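Local coordinates for sigma regulatory family protein-PP2C phosphatase (PDB 6MAB) that probably senses TCA cycle intermediates through this periplasmic domain, the rest of the membrane protein carrying a predicted phosphatase module, at residues V78-V88 and G98-F106; K169-I179 and A182-I192. All blocks are in the same frame, centred on the assembly; numbering follows the deposited sequence. Where two conformers were deposited one is given.

Interaction 1: residues V78-V88 and G98-F106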
loop_
_atom_site.group_PDB
_atom_site.type_symbol
_atom_site.label_atom_id
_atom_site.label_comp_id
_atom_site.label_asym_id
_atom_site.label_seq_id
_atom_site.Cartn_x
_atom_site.Cartn_y
_atom_site.Cartn_z
ATOM N N VAL A 78 17.850 6.335 -8.236
ATOM C CA VAL A 78 17.343 7.684 -8.439
ATOM C C VAL A 78 18.330 8.637 -7.790
ATOM O O VAL A 78 18.492 8.641 -6.567
ATOM C CB VAL A 78 15.933 7.847 -7.859
ATOM C CG1 VAL A 78 15.339 9.233 -8.253
ATOM C CG2 VAL A 78 15.047 6.722 -8.345
ATOM N N LYS A 79 18.999 9.450 -8.608
ATOM C CA LYS A 79 19.991 10.372 -8.083
ATOM C C LYS A 79 19.282 11.566 -7.467
ATOM O O LYS A 79 18.314 12.087 -8.026
ATOM C CB LYS A 79 20.933 10.837 -9.194
ATOM C CG LYS A 79 21.941 11.859 -8.755
ATOM C CD LYS A 79 22.802 12.305 -9.929
ATOM C CE LYS A 79 23.808 13.361 -9.507
ATOM N NZ LYS A 79 24.788 12.818 -8.519
ATOM N N LYS A 80 19.754 11.997 -6.309
ATOM C CA LYS A 80 19.361 13.289 -5.768
ATOM C C LYS A 80 20.348 14.314 -6.311
ATOM O O LYS A 80 21.521 14.332 -5.922
ATOM C CB LYS A 80 19.342 13.269 -4.242
ATOM C CG LYS A 80 18.691 14.500 -3.612
ATOM C CD LYS A 80 18.830 14.438 -2.099
ATOM C CE LYS A 80 18.191 15.627 -1.398
ATOM N NZ LYS A 80 18.421 15.515 0.071
ATOM N N GLU A 81 19.885 15.145 -7.238
ATOM C CA GLU A 81 20.735 16.166 -7.827
ATOM C C GLU A 81 21.061 17.247 -6.793
ATOM O O GLU A 81 20.453 17.329 -5.722
ATOM C CB GLU A 81 20.050 16.782 -9.048
ATOM C CG GLU A 81 19.607 15.782 -10.102
ATOM C CD GLU A 81 20.724 15.386 -11.052
ATOM O OE1 GLU A 81 21.904 15.657 -10.739
ATOM O OE2 GLU A 81 20.414 14.816 -12.119
ATOM N N ALA A 82 22.035 18.098 -7.129
ATOM C CA ALA A 82 22.447 19.141 -6.195
ATOM C C ALA A 82 21.296 20.093 -5.887
ATOM O O ALA A 82 21.122 20.512 -4.737
ATOM C CB ALA A 82 23.648 19.903 -6.754
ATOM N N ASP A 83 20.493 20.437 -6.895
ATOM C CA ASP A 83 19.337 21.315 -6.687
ATOM C C ASP A 83 18.166 20.618 -5.954
ATOM O O ASP A 83 17.093 21.229 -5.864
ATOM C CB ASP A 83 18.861 21.867 -8.034
ATOM C CG ASP A 83 18.527 20.776 -9.032
ATOM O OD1 ASP A 83 18.173 19.662 -8.609
ATOM O OD2 ASP A 83 18.621 21.039 -10.249
ATOM N N GLY A 84 18.343 19.392 -5.454
ATOM C CA GLY A 84 17.309 18.688 -4.725
ATOM C C GLY A 84 16.338 17.905 -5.585
ATOM O O GLY A 84 15.515 17.162 -5.033
ATOM N N ASN A 85 16.398 18.050 -6.908
ATOM C CA ASN A 85 15.553 17.277 -7.807
ATOM C C ASN A 85 16.050 15.837 -7.900
ATOM O O ASN A 85 17.246 15.558 -7.749
ATOM C CB ASN A 85 15.538 17.898 -9.204
ATOM C CG ASN A 85 14.871 19.269 -9.237
ATOM O OD1 ASN A 85 13.912 19.528 -8.514
ATOM N ND2 ASN A 85 15.379 20.145 -10.088
ATOM N N PHE A 86 15.119 14.926 -8.177
ATOM C CA PHE A 86 15.415 13.503 -8.315
ATOM C C PHE A 86 15.329 13.080 -9.774
ATOM O O PHE A 86 14.403 13.476 -10.494
ATOM C CB PHE A 86 14.439 12.663 -7.485
ATOM C CG PHE A 86 14.668 12.761 -6.006
ATOM C CD1 PHE A 86 15.619 11.974 -5.397
ATOM C CD2 PHE A 86 13.938 13.640 -5.234
ATOM C CE1 PHE A 86 15.842 12.053 -4.027
ATOM C CE2 PHE A 86 14.156 13.728 -3.868
ATOM C CZ PHE A 86 15.118 12.929 -3.271
ATOM N N ARG A 87 16.287 12.271 -10.213
ATOM C CA ARG A 87 16.329 11.827 -11.601
ATOM C C ARG A 87 16.759 10.366 -11.677
ATOM O O ARG A 87 17.710 9.963 -11.003
ATOM C CB ARG A 87 17.279 12.693 -12.410
ATOM C CG ARG A 87 17.208 12.456 -13.893
ATOM C CD ARG A 87 18.254 13.285 -14.616
ATOM N NE ARG A 87 18.031 13.279 -16.055
ATOM C CZ ARG A 87 18.977 13.495 -16.963
ATOM N NH1 ARG A 87 20.233 13.715 -16.588
ATOM N NH2 ARG A 87 18.665 13.476 -18.253
ATOM N N VAL A 88 16.068 9.575 -12.502
ATOM C CA VAL A 88 16.426 8.169 -12.669
ATOM C C VAL A 88 17.725 8.079 -13.454
ATOM O O VAL A 88 17.801 8.514 -14.609
ATOM C CB VAL A 88 15.317 7.380 -13.377
ATOM C CG1 VAL A 88 15.749 5.951 -13.561
ATOM C CG2 VAL A 88 13.993 7.429 -12.601
ATOM N N GLY A 98 16.419 8.270 -17.032
ATOM C CA GLY A 98 16.540 9.706 -17.219
ATOM C C GLY A 98 15.344 10.532 -16.775
ATOM O O GLY A 98 15.419 11.771 -16.809
ATOM N N LYS A 99 14.258 9.895 -16.344
ATOM C CA LYS A 99 13.036 10.620 -16.023
ATOM C C LYS A 99 13.189 11.388 -14.717
ATOM O O LYS A 99 13.795 10.902 -13.758
ATOM C CB LYS A 99 11.860 9.645 -15.911
ATOM C CG LYS A 99 11.352 9.140 -17.262
ATOM C CD LYS A 99 10.146 8.225 -17.113
ATOM C CE LYS A 99 9.480 7.975 -18.471
ATOM N NZ LYS A 99 8.301 7.062 -18.332
ATOM N N ASN A 100 12.630 12.593 -14.677
ATOM C CA ASN A 100 12.500 13.291 -13.405
ATOM C C ASN A 100 11.519 12.543 -12.506
ATOM O O ASN A 100 10.427 12.171 -12.938
ATOM C CB ASN A 100 12.017 14.713 -13.611
ATOM C CG ASN A 100 11.742 15.405 -12.297
ATOM O OD1 ASN A 100 10.704 15.182 -11.673
ATOM N ND2 ASN A 100 12.685 16.222 -11.851
ATOM N N TYR A 101 11.909 12.321 -11.258
ATOM C CA TYR A 101 11.138 11.489 -10.339
ATOM C C TYR A 101 10.748 12.264 -9.080
ATOM O O TYR A 101 10.514 11.680 -8.020
ATOM C CB TYR A 101 11.940 10.235 -9.990
ATOM C CG TYR A 101 11.414 8.934 -10.544
ATOM C CD1 TYR A 101 10.780 8.876 -11.768
ATOM C CD2 TYR A 101 11.555 7.756 -9.824
ATOM C CE1 TYR A 101 10.301 7.688 -12.271
ATOM C CE2 TYR A 101 11.080 6.552 -10.314
ATOM C CZ TYR A 101 10.451 6.533 -11.560
ATOM O OH TYR A 101 9.962 5.357 -12.075
ATOM N N ASN A 102 10.650 13.588 -9.181
ATOM C CA ASN A 102 10.260 14.380 -8.018
ATOM C C ASN A 102 8.905 13.950 -7.477
ATOM O O ASN A 102 8.701 13.902 -6.261
ATOM C CB ASN A 102 10.209 15.866 -8.374
ATOM C CG ASN A 102 11.578 16.480 -8.524
ATOM O OD1 ASN A 102 12.590 15.857 -8.206
ATOM N ND2 ASN A 102 11.616 17.727 -8.977
ATOM N N GLN A 103 7.942 13.692 -8.365
ATOM C CA GLN A 103 6.611 13.315 -7.903
ATOM C C GLN A 103 6.591 11.899 -7.357
ATOM O O GLN A 103 5.729 11.579 -6.539
ATOM C CB GLN A 103 5.596 13.409 -9.032
ATOM C CG GLN A 103 4.514 14.447 -8.819
ATOM C CD GLN A 103 5.023 15.842 -9.029
ATOM O OE1 GLN A 103 6.056 16.223 -8.479
ATOM N NE2 GLN A 103 4.309 16.618 -9.838
ATOM N N GLU A 104 7.518 11.058 -7.799
ATOM C CA GLU A 104 7.515 9.649 -7.427
ATOM C C GLU A 104 8.195 9.408 -6.082
ATOM O O GLU A 104 7.918 8.401 -5.418
ATOM C CB GLU A 104 8.217 8.828 -8.523
ATOM C CG GLU A 104 7.416 8.589 -9.806
ATOM C CD GLU A 104 7.429 9.758 -10.807
ATOM O OE1 GLU A 104 8.019 10.834 -10.535
ATOM O OE2 GLU A 104 6.841 9.581 -11.894
ATOM N N ILE A 105 9.106 10.280 -5.680
ATOM C CA ILE A 105 9.875 10.082 -4.451
ATOM C C ILE A 105 9.153 10.789 -3.320
ATOM O O ILE A 105 8.887 11.984 -3.404
ATOM C CB ILE A 105 11.304 10.629 -4.600
ATOM C CG1 ILE A 105 12.086 9.878 -5.675
ATOM C CG2 ILE A 105 12.071 10.585 -3.263
ATOM C CD1 ILE A 105 12.257 8.399 -5.458
ATOM N N PHE A 106 8.871 10.072 -2.240
ATOM C CA PHE A 106 8.178 10.566 -1.067
ATOM C C PHE A 106 8.999 10.396 0.206
ATOM O O PHE A 106 8.457 10.616 1.291
ATOM C CB PHE A 106 6.842 9.826 -0.857
ATOM C CG PHE A 106 6.155 9.373 -2.126
ATOM C CD1 PHE A 106 5.762 10.284 -3.086
ATOM C CD2 PHE A 106 5.857 8.029 -2.328
ATOM C CE1 PHE A 106 5.112 9.866 -4.233
ATOM C CE2 PHE A 106 5.207 7.608 -3.476
ATOM C CZ PHE A 106 4.833 8.534 -4.427
#

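Interaction 2: residues K169-I179 and A182-I192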
loop_
_atom_site.group_PDB
_atom_site.type_symbol
_atom_site.label_atom_id
_atom_site.label_comp_id
_atom_site.label_asym_id
_atom_site.label_seq_id
_atom_site.Cartn_x
_atom_site.Cartn_y
_atom_site.Cartn_z
ATOM N N LYS A 169 -14.089 -10.943 4.519
ATOM C CA LYS A 169 -13.584 -10.263 3.341
ATOM C C LYS A 169 -12.664 -9.128 3.770
ATOM O O LYS A 169 -12.657 -8.729 4.934
ATOM C CB LYS A 169 -14.751 -9.737 2.510
ATOM C CG LYS A 169 -15.739 -10.834 2.131
ATOM C CD LYS A 169 -16.935 -10.298 1.352
ATOM C CE LYS A 169 -17.957 -11.403 1.072
ATOM N NZ LYS A 169 -18.399 -12.106 2.314
ATOM N N THR A 170 -11.871 -8.618 2.825
ATOM C CA THR A 170 -10.805 -7.680 3.160
ATOM C C THR A 170 -10.722 -6.578 2.111
ATOM O O THR A 170 -10.891 -6.828 0.916
ATOM C CB THR A 170 -9.441 -8.396 3.242
ATOM O OG1 THR A 170 -9.524 -9.484 4.161
ATOM C CG2 THR A 170 -8.310 -7.432 3.666
ATOM N N ALA A 171 -10.416 -5.365 2.562
ATOM C CA ALA A 171 -10.105 -4.243 1.685
ATOM C C ALA A 171 -8.842 -3.568 2.201
ATOM O O ALA A 171 -8.674 -3.390 3.408
ATOM C CB ALA A 171 -11.232 -3.241 1.621
ATOM N N ILE A 172 -7.947 -3.234 1.277
ATOM C CA ILE A 172 -6.743 -2.468 1.572
ATOM C C ILE A 172 -7.053 -1.003 1.322
ATOM O O ILE A 172 -7.511 -0.644 0.222
ATOM C CB ILE A 172 -5.568 -2.931 0.699
ATOM C CG1 ILE A 172 -5.324 -4.433 0.867
ATOM C CG2 ILE A 172 -4.309 -2.101 0.978
ATOM C CD1 ILE A 172 -4.997 -4.887 2.270
ATOM N N LEU A 173 -6.815 -0.168 2.337
ATOM C CA LEU A 173 -7.213 1.242 2.347
ATOM C C LEU A 173 -5.990 2.137 2.315
ATOM O O LEU A 173 -5.071 1.971 3.119
ATOM C CB LEU A 173 -8.014 1.595 3.608
ATOM C CG LEU A 173 -9.505 1.349 3.705
ATOM C CD1 LEU A 173 -9.909 0.037 3.080
ATOM C CD2 LEU A 173 -9.862 1.424 5.181
ATOM N N SER A 174 -6.019 3.138 1.438
ATOM C CA SER A 174 -5.027 4.198 1.499
ATOM C C SER A 174 -5.259 5.064 2.737
ATOM O O SER A 174 -6.319 5.033 3.371
ATOM C CB SER A 174 -5.100 5.056 0.238
ATOM O OG SER A 174 -6.198 5.946 0.337
ATOM N N LYS A 175 -4.257 5.883 3.049
ATOM C CA LYS A 175 -4.291 6.715 4.248
ATOM C C LYS A 175 -5.491 7.666 4.269
ATOM O O LYS A 175 -6.086 7.900 5.335
ATOM C CB LYS A 175 -2.986 7.507 4.349
ATOM C CG LYS A 175 -2.819 8.281 5.649
ATOM C CD LYS A 175 -1.487 9.026 5.695
ATOM N N ASN A 176 -5.843 8.257 3.120
ATOM C CA ASN A 176 -6.929 9.230 3.052
ATOM C C ASN A 176 -8.273 8.588 2.716
ATOM O O ASN A 176 -9.234 9.304 2.419
ATOM C CB ASN A 176 -6.669 10.337 2.008
ATOM C CG ASN A 176 -5.354 11.063 2.190
ATOM O OD1 ASN A 176 -4.651 11.365 1.212
ATOM N ND2 ASN A 176 -5.047 11.418 3.424
ATOM N N GLY A 177 -8.364 7.270 2.732
ATOM C CA GLY A 177 -9.641 6.597 2.692
ATOM C C GLY A 177 -10.116 6.082 1.348
ATOM O O GLY A 177 -11.334 5.901 1.179
ATOM N N ILE A 178 -9.220 5.824 0.398
ATOM C CA ILE A 178 -9.584 5.210 -0.881
ATOM C C ILE A 178 -9.222 3.727 -0.821
ATOM O O ILE A 178 -8.084 3.372 -0.492
ATOM C CB ILE A 178 -8.880 5.900 -2.057
ATOM C CG1 ILE A 178 -9.283 7.387 -2.170
ATOM C CG2 ILE A 178 -9.211 5.182 -3.360
ATOM C CD1 ILE A 178 -10.799 7.611 -2.336
ATOM N N ILE A 179 -10.173 2.863 -1.159
ATOM C CA ILE A 179 -9.872 1.435 -1.236
ATOM C C ILE A 179 -8.964 1.164 -2.431
ATOM O O ILE A 179 -9.272 1.522 -3.566
ATOM C CB ILE A 179 -11.164 0.615 -1.293
ATOM C CG1 ILE A 179 -11.927 0.763 0.035
ATOM C CG2 ILE A 179 -10.857 -0.852 -1.593
ATOM C CD1 ILE A 179 -13.311 0.141 0.058
ATOM N N ALA A 182 -10.056 -4.789 -2.979
ATOM C CA ALA A 182 -10.889 -5.515 -2.031
ATOM C C ALA A 182 -11.331 -6.851 -2.605
ATOM O O ALA A 182 -11.345 -7.065 -3.825
ATOM C CB ALA A 182 -12.132 -4.688 -1.635
ATOM N N THR A 183 -11.747 -7.743 -1.699
ATOM C CA THR A 183 -12.354 -9.008 -2.095
ATOM C C THR A 183 -13.428 -8.774 -3.143
ATOM O O THR A 183 -13.514 -9.490 -4.143
ATOM C CB THR A 183 -12.972 -9.692 -0.876
ATOM O OG1 THR A 183 -11.961 -9.840 0.151
ATOM C CG2 THR A 183 -13.580 -11.046 -1.267
ATOM N N ASP A 184 -14.274 -7.794 -2.890
ATOM C CA ASP A 184 -15.295 -7.368 -3.839
ATOM C C ASP A 184 -14.673 -6.275 -4.711
ATOM O O ASP A 184 -14.432 -5.158 -4.247
ATOM C CB ASP A 184 -16.530 -6.884 -3.086
ATOM C CG ASP A 184 -17.252 -8.010 -2.368
ATOM O OD1 ASP A 184 -17.806 -8.900 -3.053
ATOM O OD2 ASP A 184 -17.255 -8.016 -1.118
ATOM N N SER A 185 -14.382 -6.610 -5.968
ATOM C CA SER A 185 -13.712 -5.678 -6.868
ATOM C C SER A 185 -14.544 -4.431 -7.141
ATOM O O SER A 185 -13.993 -3.407 -7.562
ATOM C CB SER A 185 -13.381 -6.391 -8.182
ATOM O OG SER A 185 -13.077 -5.461 -9.202
ATOM N N SER A 186 -15.861 -4.489 -6.921
ATOM C CA SER A 186 -16.684 -3.285 -7.068
ATOM C C SER A 186 -16.338 -2.201 -6.051
ATOM O O SER A 186 -16.793 -1.056 -6.196
ATOM C CB SER A 186 -18.172 -3.651 -6.948
ATOM O OG SER A 186 -18.498 -4.046 -5.620
ATOM N N LEU A 187 -15.543 -2.511 -5.028
ATOM C CA LEU A 187 -15.096 -1.494 -4.101
ATOM C C LEU A 187 -13.757 -0.889 -4.472
ATOM O O LEU A 187 -13.300 0.022 -3.771
ATOM C CB LEU A 187 -14.971 -2.065 -2.684
ATOM C CG LEU A 187 -16.188 -2.818 -2.155
ATOM C CD1 LEU A 187 -15.915 -3.289 -0.738
ATOM C CD2 LEU A 187 -17.437 -1.942 -2.203
ATOM N N ASP A 188 -13.112 -1.374 -5.519
ATOM C CA ASP A 188 -11.787 -0.876 -5.854
ATOM C C ASP A 188 -11.856 0.601 -6.255
ATOM O O ASP A 188 -12.705 1.018 -7.065
ATOM C CB ASP A 188 -11.163 -1.711 -6.970
ATOM C CG ASP A 188 -10.792 -3.135 -6.525
ATOM O OD1 ASP A 188 -11.037 -3.537 -5.365
ATOM O OD2 ASP A 188 -10.262 -3.853 -7.375
ATOM N N LEU A 189 -10.984 1.388 -5.633
ATOM C CA LEU A 189 -10.849 2.837 -5.858
ATOM C C LEU A 189 -12.161 3.575 -5.581
ATOM O O LEU A 189 -12.581 4.447 -6.331
ATOM C CB LEU A 189 -10.328 3.137 -7.265
ATOM C CG LEU A 189 -8.918 2.592 -7.565
ATOM C CD1 LEU A 189 -8.494 2.904 -8.997
ATOM C CD2 LEU A 189 -7.893 3.149 -6.583
ATOM N N VAL A 190 -12.773 3.235 -4.460
ATOM C CA VAL A 190 -13.957 3.877 -3.912
ATOM C C VAL A 190 -13.584 4.437 -2.553
ATOM O O VAL A 190 -12.762 3.863 -1.831
ATOM C CB VAL A 190 -15.127 2.874 -3.804
ATOM C CG1 VAL A 190 -16.305 3.465 -3.068
ATOM C CG2 VAL A 190 -15.536 2.405 -5.226
ATOM N N SER A 191 -14.190 5.568 -2.207
ATOM C CA SER A 191 -13.973 6.208 -0.918
ATOM C C SER A 191 -14.805 5.573 0.197
ATOM O O SER A 191 -15.995 5.297 0.034
ATOM C CB SER A 191 -14.315 7.693 -1.010
ATOM O OG SER A 191 -14.194 8.289 0.271
ATOM N N ILE A 192 -14.178 5.382 1.360
ATOM C CA ILE A 192 -14.928 4.931 2.533
ATOM C C ILE A 192 -15.677 6.022 3.272
ATOM O O ILE A 192 -16.395 5.712 4.228
ATOM C CB ILE A 192 -14.002 4.269 3.565
ATOM C CG1 ILE A 192 -13.015 5.295 4.131
ATOM C CG2 ILE A 192 -13.276 3.086 2.921
ATOM C CD1 ILE A 192 -12.260 4.803 5.358
#

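Interaction 1: residues V78-V88 and G98-F106
Phe86 leans on Tyr101, Asn102 and Ile105. Phe86 CB lies 4.3 Å from Tyr101 CB. From there the ring turns toward Ile105: CG and CD1 rest near Ile105 CG1, CD2 comes beside Asn102 OD1 at the ring edge, and CE2 and CZ sit under Ile105 CG2, which lies over one face of the ring, 3.9 Å from its centroid and offset toward the rim. With CG anti to the carbonyl carbon (chi1 -72°), the ring reaches this methyl. The Asn102 amide stands nearly perpendicular to the ring and bridges two residues. Its OD1 accepts a nearly straight hydrogen bond from Phe86 N at 2.7 Å, while its ND2 donates to Asn85 OD1 at 3.0 Å, arriving above that carbonyl's plane; the two bonds fix the amide's rotation. Val88 CG2 drops onto the centre of the Tyr101 ring, 3.5 Å from the centroid, and Glu104 CG backs the opposite face; Tyr101 OH is held by Glu74 and Gln96. Further along, the extended Arg87 chain brings NE into a hydrogen bond with Gly98 O (3.1 Å). Backbone bonds from Tyr101 N to Phe86 O and from Val88 N to Lys99 O flank the Arg87-Asn100 pair. With this single bridge, an irregular loop runs antiparallel beside the outermost strand of a five-stranded antiparallel sheet whose 2-1-5-4-3 order is consistent with a PAS-like, Cache-type sensor domain.

Interaction 2: residues K169-I179 and A182-I192
The Asp184 carboxylate, the flat side-chain group that touches across the contact, meets the Lys169 chain through OD2, 3.4 Å from Lys169 CD and hydrogen-bonded to Tyr259 OH. The Asp188 carboxylate stays within its own loop, its OD1 taking the Ala182 N-H on the syn side. Thr183 OG1 accepts from Thr170 N at 2.9 Å and is also hydrogen-bonded to Leu160 O, tying strand 169-174 to helix 153-160. Thr183 N returns a bond to Thr170 O. In the non-hydrogen-bonded antiparallel pair, Ala171 CB touches Ala182 CB at 3.7 Å. Ile179, at the start of strand 179-182, packs against the loop that follows: CG2 meets Ala182 CB, CD1 meets Leu187 CB, and CG1 lies 3.9 Å from Ile192 CG2. In Ile192, CG1 sits between backbone N and carbonyl carbon (chi1 65°), which lays it against Gly177 O at 3.5 Å; from there CD1, extended (chi2 168°), touches Leu173 CD2. Backbone bonds from Ile179 N to Val190 O and from Ile192 N to Gly177 O enclose the Ile178-Ser191 bridge. The chain thus leaves a beta hairpin and folds back on the turn and the start of outer strand 179-182, at the margin of a six-stranded 2-1-6-5-4-3 antiparallel sheet.

How the interactions relate
Interactions 1 and 2 occupy comparable places in two successive antiparallel sheets. In each, a hairpin of the first two strands, turning through a type I turn that ends in glycine, is followed by a loop that comes back beside the second strand, in interaction 2 at its very start, and makes one isolated backbone bridge. This repetition is consistent with a double Cache sensor. The two contacts lie on opposite sides of the chain's centre, their own centres about 30 Å apart and their nearest atoms about 11 Å. Interaction 1 is partly buried and more peripheral, about 22 Å from the chain centre to its own, whereas interaction 2 is buried, at about 11 Å.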